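Local coordinates for microcin B17-processing protein McbD (PDB 6GRH) that is the YcaO-family protein needed to process the inactive microcin B17 precursor McbA into the active peptide antibiotic, at residues E[161-175]-E[355-368]. The protein carries 1 engineered substitution. Residues are numbered along the deposited sequence; the frame is centred on the assembly and turned at random. Where two conformers were deposited one is given.
Sequences IEGSLCEFMERQSLL and TKIVSPDFFLHMNN. Engineered in segment 161-175: Arg171 (natural residue Thr).
Helix-on-sheet packing in the YcaO domain joins helix 157-180 to the end of strand 350-358 and the loop that follows it, with Ile357, Phe168 and Leu175 at its centre and Gln172 bonded to the loop. The axes of segments 161-175 and 355-358 approach to 7.6 Å at a crossing angle of -40°. At the strand, Ile357 spreads its two branches over the helix: Ile357 CD1 lies 3.5 Å from Leu165 CG, while CG2 sits over one face of the Phe168 ring, offset toward its rim. The opposite face of that ring is covered by Gln172 CG from the next helical turn. Phe168 reaches past the strand end because its chi1 of -180° turns the ring away from the backbone N, and it directs its edge at the face of Phe362 in a T-shaped pair, Phe168 CZ standing 3.5 Å from Phe362 CG and the planes at 64°.

The Gln172 amide, brought round by a bend at chi2, pairs with both backbone polar groups of Phe363, the residue just after the type I turn from Ser359 to Phe362. Gln172 OE1 accepts from Phe363 N at 3.0 Å, and Gln172 NE2 donates to a lone pair of Phe363 O at 2.9 Å; the two bonds fix the amide's rotation. Further along, Leu174 CD2 touches Met366 CE at 3.7 Å. Leu175 divides its methyls, CD1 packing 3.5 Å from Phe363 CB and CD2 lying 3.4 Å from Asn368 OD1.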
ATOM      1  N   ILE E 161      -0.465  27.925  35.158  1.00 31.02           N
ATOM      2  CA  ILE E 161      -0.964  28.973  36.070  1.00 33.10           C
ATOM      3  C   ILE E 161      -2.091  29.790  35.406  1.00 34.26           C
ATOM      4  O   ILE E 161      -3.143  30.012  36.019  1.00 34.18           O
ATOM      5  CB  ILE E 161       0.150  29.927  36.593  1.00 33.87           C
ATOM      6  CG1 ILE E 161       1.114  29.166  37.499  1.00 34.16           C
ATOM      7  CG2 ILE E 161      -0.451  31.078  37.403  1.00 34.47           C
ATOM      8  CD1 ILE E 161       2.408  29.891  37.815  1.00 34.58           C
ATOM      9  N   GLU E 162      -1.861  30.230  34.172  1.00 34.81           N
ATOM     10  CA  GLU E 162      -2.900  30.903  33.354  1.00 36.69           C
ATOM     11  C   GLU E 162      -4.188  30.072  33.241  1.00 34.41           C
ATOM     12  O   GLU E 162      -5.283  30.602  33.425  1.00 33.59           O
ATOM     13  CB  GLU E 162      -2.341  31.212  31.962  1.00 40.19           C
ATOM     14  CG  GLU E 162      -3.116  32.229  31.149  1.00 45.08           C
ATOM     15  CD  GLU E 162      -2.301  32.821  30.003  1.00 48.88           C
ATOM     16  OE1 GLU E 162      -1.292  32.205  29.578  1.00 52.94           O
ATOM     17  OE2 GLU E 162      -2.680  33.909  29.515  1.00 54.20           O
ATOM     18  N   GLY E 163      -4.051  28.765  32.972  1.00 32.13           N
ATOM     19  CA  GLY E 163      -5.199  27.872  32.905  1.00 30.96           C
ATOM     20  C   GLY E 163      -5.917  27.759  34.250  1.00 30.64           C
ATOM     21  O   GLY E 163      -7.143  27.764  34.310  1.00 30.12           O
ATOM     22  N   SER E 164      -5.146  27.641  35.335  1.00 30.48           N
ATOM     23  CA  SER E 164      -5.713  27.575  36.680  1.00 30.05           C
ATOM     24  C   SER E 164      -6.425  28.889  37.043  1.00 31.01           C
ATOM     25  O   SER E 164      -7.526  28.871  37.574  1.00 30.80           O
ATOM     26  CB  SER E 164      -4.639  27.251  37.704  1.00 29.68           C
ATOM     27  OG  SER E 164      -4.335  25.868  37.641  1.00 29.39           O
ATOM     28  N   LEU E 165      -5.792  30.013  36.748  1.00 31.82           N
ATOM     29  CA  LEU E 165      -6.407  31.334  36.966  1.00 33.53           C
ATOM     30  C   LEU E 165      -7.737  31.498  36.235  1.00 33.21           C
ATOM     31  O   LEU E 165      -8.678  32.066  36.801  1.00 32.32           O
ATOM     32  CB  LEU E 165      -5.492  32.456  36.499  1.00 34.38           C
ATOM     33  CG  LEU E 165      -4.456  32.981  37.474  1.00 36.75           C
ATOM     34  CD1 LEU E 165      -3.543  33.974  36.745  1.00 37.35           C
ATOM     35  CD2 LEU E 165      -5.120  33.655  38.668  1.00 37.54           C
ATOM     36  N   CYS E 166      -7.790  31.043  34.980  1.00 32.61           N
ATOM     37  CA  CYS E 166      -9.006  31.119  34.182  1.00 33.40           C
ATOM     38  C   CYS E 166     -10.119  30.300  34.814  1.00 33.12           C
ATOM     39  O   CYS E 166     -11.227  30.787  35.013  1.00 33.24           O
ATOM     40  CB  CYS E 166      -8.752  30.711  32.722  1.00 33.97           C
ATOM     41  SG  CYS E 166      -7.824  31.974  31.802  1.00 37.21           S
ATOM     42  N   GLU E 167      -9.806  29.071  35.199  1.00 33.25           N
ATOM     43  CA  GLU E 167     -10.797  28.246  35.857  1.00 34.29           C
ATOM     44  C   GLU E 167     -11.243  28.822  37.200  1.00 32.65           C
ATOM     45  O   GLU E 167     -12.423  28.790  37.502  1.00 32.20           O
ATOM     46  CB  GLU E 167     -10.294  26.819  36.066  1.00 35.76           C
ATOM     47  CG  GLU E 167     -11.432  25.891  36.418  1.00 37.91           C
ATOM     48  CD  GLU E 167     -11.074  24.457  36.141  1.00 39.93           C
ATOM     49  OE1 GLU E 167     -11.009  24.102  34.934  1.00 40.99           O
ATOM     50  OE2 GLU E 167     -10.842  23.717  37.129  1.00 43.12           O
ATOM     51  N   PHE E 168     -10.298  29.341  37.981  1.00 31.88           N
ATOM     52  CA  PHE E 168     -10.597  30.014  39.268  1.00 32.35           C
ATOM     53  C   PHE E 168     -11.566  31.166  39.050  1.00 32.69           C
ATOM     54  O   PHE E 168     -12.573  31.270  39.743  1.00 32.94           O
ATOM     55  CB  PHE E 168      -9.295  30.525  39.897  1.00 32.77           C
ATOM     56  CG  PHE E 168      -9.464  31.232  41.224  1.00 33.92           C
ATOM     57  CD1 PHE E 168      -9.567  30.508  42.406  1.00 34.05           C
ATOM     58  CD2 PHE E 168      -9.471  32.620  41.288  1.00 34.90           C
ATOM     59  CE1 PHE E 168      -9.686  31.151  43.626  1.00 35.34           C
ATOM     60  CE2 PHE E 168      -9.598  33.275  42.513  1.00 36.22           C
ATOM     61  CZ  PHE E 168      -9.695  32.525  43.686  1.00 35.96           C
ATOM     62  N   MET E 169     -11.254  32.025  38.079  0.50 33.19           N
ATOM     63  CA  MET E 169     -12.147  33.117  37.715  0.50 34.21           C
ATOM     64  C   MET E 169     -13.520  32.592  37.315  0.50 33.78           C
ATOM     65  O   MET E 169     -14.532  33.121  37.755  0.50 34.25           O
ATOM     66  CB  MET E 169     -11.559  33.957  36.577  0.50 35.21           C
ATOM     67  CG  MET E 169     -10.706  35.097  37.073  0.50 36.43           C
ATOM     68  SD  MET E 169     -11.711  36.125  38.154  0.50 39.30           S
ATOM     69  CE  MET E 169     -10.565  36.309  39.503  0.50 39.20           C
ATOM     70  N   GLU E 170     -13.542  31.541  36.500  1.00 32.44           N
ATOM     71  CA  GLU E 170     -14.809  30.940  36.032  1.00 33.10           C
ATOM     72  C   GLU E 170     -15.713  30.520  37.195  1.00 34.00           C
ATOM     73  O   GLU E 170     -16.878  30.896  37.266  1.00 34.05           O
ATOM     74  CB  GLU E 170     -14.546  29.691  35.160  1.00 32.97           C
ATOM     75  CG  GLU E 170     -14.164  30.032  33.737  1.00 33.10           C
ATOM     76  CD  GLU E 170     -13.466  28.912  32.987  1.00 32.32           C
ATOM     77  OE1 GLU E 170     -13.545  27.741  33.395  1.00 31.88           O
ATOM     78  OE2 GLU E 170     -12.821  29.222  31.969  1.00 31.46           O
ATOM     79  N   ARG E 171     -15.148  29.729  38.100  1.00 34.59           N
ATOM     80  CA  ARG E 171     -15.906  29.112  39.171  1.00 35.42           C
ATOM     81  C   ARG E 171     -16.303  30.124  40.244  1.00 34.80           C
ATOM     82  O   ARG E 171     -17.449  30.113  40.702  1.00 34.70           O
ATOM     83  CB  ARG E 171     -15.133  27.919  39.775  1.00 37.71           C
ATOM     84  CG  ARG E 171     -14.701  26.853  38.759  1.00 38.38           C
ATOM     85  CD  ARG E 171     -15.889  26.187  38.083  1.00 40.62           C
ATOM     86  NE  ARG E 171     -15.469  25.288  37.007  1.00 41.46           N
ATOM     87  CZ  ARG E 171     -15.078  24.021  37.147  1.00 44.73           C
ATOM     88  NH1 ARG E 171     -15.009  23.421  38.344  1.00 46.10           N
ATOM     89  NH2 ARG E 171     -14.735  23.330  36.056  1.00 45.42           N
ATOM     90  N   GLN E 172     -15.393  31.029  40.602  1.00 33.57           N
ATOM     91  CA  GLN E 172     -15.729  32.075  41.576  1.00 33.83           C
ATOM     92  C   GLN E 172     -16.815  32.976  41.006  1.00 33.84           C
ATOM     93  O   GLN E 172     -17.787  33.296  41.718  1.00 34.11           O
ATOM     94  CB  GLN E 172     -14.514  32.892  42.017  1.00 33.74           C
ATOM     95  CG  GLN E 172     -13.399  32.081  42.672  1.00 33.25           C
ATOM     96  CD  GLN E 172     -13.819  31.368  43.931  1.00 33.68           C
ATOM     97  OE1 GLN E 172     -14.599  31.907  44.748  1.00 34.95           O
ATOM     98  NE2 GLN E 172     -13.281  30.166  44.125  1.00 33.17           N
ATOM     99  N   SER E 173     -16.691  33.335  39.725  1.00 33.04           N
ATOM    100  CA  SER E 173     -17.735  34.108  39.027  1.00 34.08           C
ATOM    101  C   SER E 173     -19.074  33.385  39.003  1.00 34.24           C
ATOM    102  O   SER E 173     -20.112  33.991  39.215  1.00 35.34           O
ATOM    103  CB  SER E 173     -17.334  34.471  37.590  1.00 33.71           C
ATOM    104  OG  SER E 173     -16.198  35.335  37.589  1.00 33.87           O
ATOM    105  N   LEU E 174     -19.046  32.091  38.764  1.00 33.68           N
ATOM    106  CA  LEU E 174     -20.266  31.300  38.670  1.00 34.08           C
ATOM    107  C   LEU E 174     -20.987  31.189  40.017  1.00 35.47           C
ATOM    108  O   LEU E 174     -22.215  31.263  40.058  1.00 35.54           O
ATOM    109  CB  LEU E 174     -19.937  29.901  38.159  1.00 33.18           C
ATOM    110  CG  LEU E 174     -21.082  28.882  38.114  1.00 33.19           C
ATOM    111  CD1 LEU E 174     -22.175  29.280  37.125  1.00 33.77           C
ATOM    112  CD2 LEU E 174     -20.540  27.504  37.802  1.00 32.50           C
ATOM    113  N   LEU E 175     -20.226  30.956  41.087  1.00 35.81           N
ATOM    114  CA  LEU E 175     -20.796  30.879  42.434  1.00 37.22           C
ATOM    115  C   LEU E 175     -21.424  32.186  42.890  1.00 37.91           C
ATOM    116  O   LEU E 175     -22.505  32.170  43.468  1.00 38.92           O
ATOM    117  CB  LEU E 175     -19.759  30.428  43.459  1.00 37.45           C
ATOM    118  CG  LEU E 175     -19.367  28.960  43.338  1.00 37.19           C
ATOM    119  CD1 LEU E 175     -18.007  28.700  43.983  1.00 37.22           C
ATOM    120  CD2 LEU E 175     -20.430  28.056  43.935  1.00 38.22           C
ATOM    121  N   THR E 355      -1.126  22.269  38.238  1.00 26.71           N
ATOM    122  CA  THR E 355      -1.293  23.378  39.170  1.00 27.43           C
ATOM    123  C   THR E 355      -2.722  23.424  39.673  1.00 27.78           C
ATOM    124  O   THR E 355      -3.644  23.019  38.963  1.00 26.83           O
ATOM    125  CB  THR E 355      -0.997  24.754  38.528  1.00 27.82           C
ATOM    126  OG1 THR E 355      -1.692  24.847  37.286  1.00 28.44           O
ATOM    127  CG2 THR E 355       0.487  24.954  38.300  1.00 28.22           C
ATOM    128  N   LYS E 356      -2.896  23.968  40.878  1.00 28.76           N
ATOM    129  CA  LYS E 356      -4.220  24.339  41.382  1.00 30.27           C
ATOM    130  C   LYS E 356      -4.100  25.635  42.167  1.00 31.08           C
ATOM    131  O   LYS E 356      -3.257  25.758  43.068  1.00 30.37           O
ATOM    132  CB  LYS E 356      -4.824  23.246  42.267  1.00 31.30           C
ATOM    133  CG  LYS E 356      -6.268  23.512  42.748  1.00 33.07           C
ATOM    134  CD  LYS E 356      -6.659  22.474  43.782  1.00 34.75           C
ATOM    135  CE  LYS E 356      -8.024  22.674  44.440  1.00 36.45           C
ATOM    136  NZ  LYS E 356      -9.127  22.279  43.528  1.00 36.66           N
ATOM    137  N   ILE E 357      -4.927  26.601  41.787  1.00 31.93           N
ATOM    138  CA  ILE E 357      -5.019  27.849  42.490  1.00 33.55           C
ATOM    139  C   ILE E 357      -6.105  27.729  43.537  1.00 34.36           C
ATOM    140  O   ILE E 357      -7.243  27.385  43.209  1.00 35.50           O
ATOM    141  CB  ILE E 357      -5.224  29.040  41.530  1.00 34.11           C
ATOM    142  CG1 ILE E 357      -3.931  29.212  40.733  1.00 34.50           C
ATOM    143  CG2 ILE E 357      -5.547  30.296  42.334  1.00 35.16           C
ATOM    144  CD1 ILE E 357      -3.881  30.365  39.785  1.00 35.36           C
ATOM    145  N   VAL E 358      -5.714  28.033  44.777  1.00 34.36           N
ATOM    146  CA  VAL E 358      -6.497  27.851  45.990  1.00 35.58           C
ATOM    147  C   VAL E 358      -6.442  29.124  46.826  1.00 35.41           C
ATOM    148  O   VAL E 358      -5.358  29.662  47.049  1.00 36.17           O
ATOM    149  CB  VAL E 358      -5.899  26.745  46.899  1.00 35.92           C
ATOM    150  CG1 VAL E 358      -6.693  26.604  48.195  1.00 37.88           C
ATOM    151  CG2 VAL E 358      -5.858  25.417  46.174  1.00 35.90           C
ATOM    152  N   SER E 359      -7.599  29.570  47.310  1.00 35.41           N
ATOM    153  CA  SER E 359      -7.666  30.635  48.301  1.00 35.65           C
ATOM    154  C   SER E 359      -8.761  30.400  49.354  1.00 36.27           C
ATOM    155  O   SER E 359      -9.935  30.275  49.002  1.00 36.08           O
ATOM    156  CB  SER E 359      -7.890  31.984  47.641  1.00 35.63           C
ATOM    157  OG  SER E 359      -7.916  33.012  48.634  1.00 36.14           O
ATOM    158  N   PRO E 360      -8.387  30.380  50.654  1.00 37.25           N
ATOM    159  CA  PRO E 360      -9.427  30.338  51.715  1.00 38.32           C
ATOM    160  C   PRO E 360     -10.227  31.631  51.880  1.00 39.50           C
ATOM    161  O   PRO E 360     -11.181  31.643  52.653  1.00 40.33           O
ATOM    162  CB  PRO E 360      -8.620  30.042  52.982  1.00 38.87           C
ATOM    163  CG  PRO E 360      -7.286  30.674  52.708  1.00 38.80           C
ATOM    164  CD  PRO E 360      -7.031  30.456  51.231  1.00 37.53           C
ATOM    165  N   ASP E 361      -9.830  32.709  51.192  1.00 39.79           N
ATOM    166  CA  ASP E 361     -10.620  33.941  51.124  1.00 40.77           C
ATOM    167  C   ASP E 361     -11.650  34.003  49.989  1.00 39.58           C
ATOM    168  O   ASP E 361     -12.412  34.977  49.883  1.00 39.31           O
ATOM    169  CB  ASP E 361      -9.671  35.138  51.057  1.00 42.37           C
ATOM    170  CG  ASP E 361      -8.991  35.405  52.393  1.00 44.61           C
ATOM    171  OD1 ASP E 361      -9.630  35.178  53.447  1.00 46.16           O
ATOM    172  OD2 ASP E 361      -7.813  35.834  52.395  1.00 45.99           O
ATOM    173  N   PHE E 362     -11.682  32.962  49.164  1.00 37.40           N
ATOM    174  CA  PHE E 362     -12.688  32.784  48.139  1.00 36.75           C
ATOM    175  C   PHE E 362     -13.345  31.431  48.431  1.00 36.69           C
ATOM    176  O   PHE E 362     -12.963  30.738  49.400  1.00 37.13           O
ATOM    177  CB  PHE E 362     -12.018  32.758  46.757  1.00 35.91           C
ATOM    178  CG  PHE E 362     -11.480  34.097  46.283  1.00 36.17           C
ATOM    179  CD1 PHE E 362     -10.281  34.597  46.771  1.00 36.38           C
ATOM    180  CD2 PHE E 362     -12.146  34.821  45.311  1.00 36.45           C
ATOM    181  CE1 PHE E 362      -9.775  35.807  46.329  1.00 36.79           C
ATOM    182  CE2 PHE E 362     -11.645  36.046  44.865  1.00 36.55           C
ATOM    183  CZ  PHE E 362     -10.452  36.530  45.367  1.00 36.51           C
ATOM    184  N   PHE E 363     -14.314  31.034  47.613  1.00 35.83           N
ATOM    185  CA  PHE E 363     -14.875  29.680  47.747  1.00 35.72           C
ATOM    186  C   PHE E 363     -13.815  28.596  47.510  1.00 34.65           C
ATOM    187  O   PHE E 363     -13.099  28.629  46.520  1.00 33.70           O
ATOM    188  CB  PHE E 363     -16.071  29.490  46.832  1.00 35.49           C
ATOM    189  CG  PHE E 363     -17.229  30.354  47.207  1.00 37.21           C
ATOM    190  CD1 PHE E 363     -18.057  29.990  48.268  1.00 38.05           C
ATOM    191  CD2 PHE E 363     -17.476  31.537  46.537  1.00 37.44           C
ATOM    192  CE1 PHE E 363     -19.118  30.779  48.629  1.00 39.86           C
ATOM    193  CE2 PHE E 363     -18.542  32.329  46.883  1.00 38.47           C
ATOM    194  CZ  PHE E 363     -19.364  31.969  47.939  1.00 40.07           C
ATOM    195  N   LEU E 364     -13.689  27.663  48.454  1.00 34.79           N
ATOM    196  CA  LEU E 364     -12.704  26.569  48.320  1.00 33.96           C
ATOM    197  C   LEU E 364     -13.145  25.496  47.328  1.00 33.31           C
ATOM    198  O   LEU E 364     -12.314  24.778  46.785  1.00 32.93           O
ATOM    199  CB  LEU E 364     -12.373  25.946  49.692  1.00 34.39           C
ATOM    200  CG  LEU E 364     -11.363  26.752  50.515  1.00 34.74           C
ATOM    201  CD1 LEU E 364     -11.261  26.220  51.930  1.00 35.81           C
ATOM    202  CD2 LEU E 364      -9.982  26.774  49.886  1.00 33.78           C
ATOM    203  N   HIS E 365     -14.441  25.373  47.107  1.00 33.83           N
ATOM    204  CA  HIS E 365     -14.963  24.462  46.105  1.00 34.55           C
ATOM    205  C   HIS E 365     -16.346  24.957  45.681  1.00 35.93           C
ATOM    206  O   HIS E 365     -16.813  25.953  46.213  1.00 36.83           O
ATOM    207  CB  HIS E 365     -15.004  23.037  46.676  1.00 34.84           C
ATOM    208  CG  HIS E 365     -15.874  22.892  47.879  1.00 36.09           C
ATOM    209  ND1 HIS E 365     -17.248  22.860  47.801  1.00 36.56           N
ATOM    210  CD2 HIS E 365     -15.565  22.712  49.183  1.00 37.07           C
ATOM    211  CE1 HIS E 365     -17.750  22.699  49.011  1.00 38.11           C
ATOM    212  NE2 HIS E 365     -16.749  22.592  49.867  1.00 38.52           N
ATOM    213  N   MET E 366     -17.009  24.270  44.758  1.00 36.85           N
ATOM    214  CA  MET E 366     -18.230  24.813  44.148  1.00 38.92           C
ATOM    215  C   MET E 366     -19.549  24.170  44.569  1.00 39.51           C
ATOM    216  O   MET E 366     -20.597  24.470  43.979  1.00 40.25           O
ATOM    217  CB  MET E 366     -18.097  24.813  42.615  1.00 41.06           C
ATOM    218  CG  MET E 366     -18.298  23.486  41.916  1.00 42.71           C
ATOM    219  SD  MET E 366     -18.264  23.702  40.121  1.00 46.61           S
ATOM    220  CE  MET E 366     -19.839  24.475  39.794  1.00 47.07           C
ATOM    221  N   ASN E 367     -19.511  23.301  45.572  1.00 39.18           N
ATOM    222  CA  ASN E 367     -20.719  22.650  46.076  1.00 40.17           C
ATOM    223  C   ASN E 367     -21.263  23.346  47.336  1.00 41.83           C
ATOM    224  O   ASN E 367     -20.898  22.990  48.449  1.00 41.48           O
ATOM    225  CB  ASN E 367     -20.414  21.179  46.370  1.00 39.35           C
ATOM    226  CG  ASN E 367     -21.627  20.412  46.848  1.00 40.24           C
ATOM    227  OD1 ASN E 367     -22.755  20.906  46.792  1.00 40.41           O
ATOM    228  ND2 ASN E 367     -21.399  19.186  47.316  1.00 40.41           N
ATOM    229  N   ASN E 368     -22.154  24.318  47.181  1.00 44.09           N
ATOM    230  CA  ASN E 368     -22.686  24.969  48.388  1.00 47.22           C
ATOM    231  C   ASN E 368     -23.845  24.170  49.059  1.00 47.93           C
ATOM    232  O   ASN E 368     -24.385  24.626  50.043  1.00 49.35           O
ATOM    233  CB  ASN E 368     -22.959  26.484  48.207  1.00 49.30           C
ATOM    234  CG  ASN E 368     -23.610  26.806  46.906  1.00 50.31           C
ATOM    235  OD1 ASN E 368     -23.071  27.558  46.075  1.00 49.50           O
ATOM    236  ND2 ASN E 368     -24.757  26.184  46.681  1.00 52.34           N
TER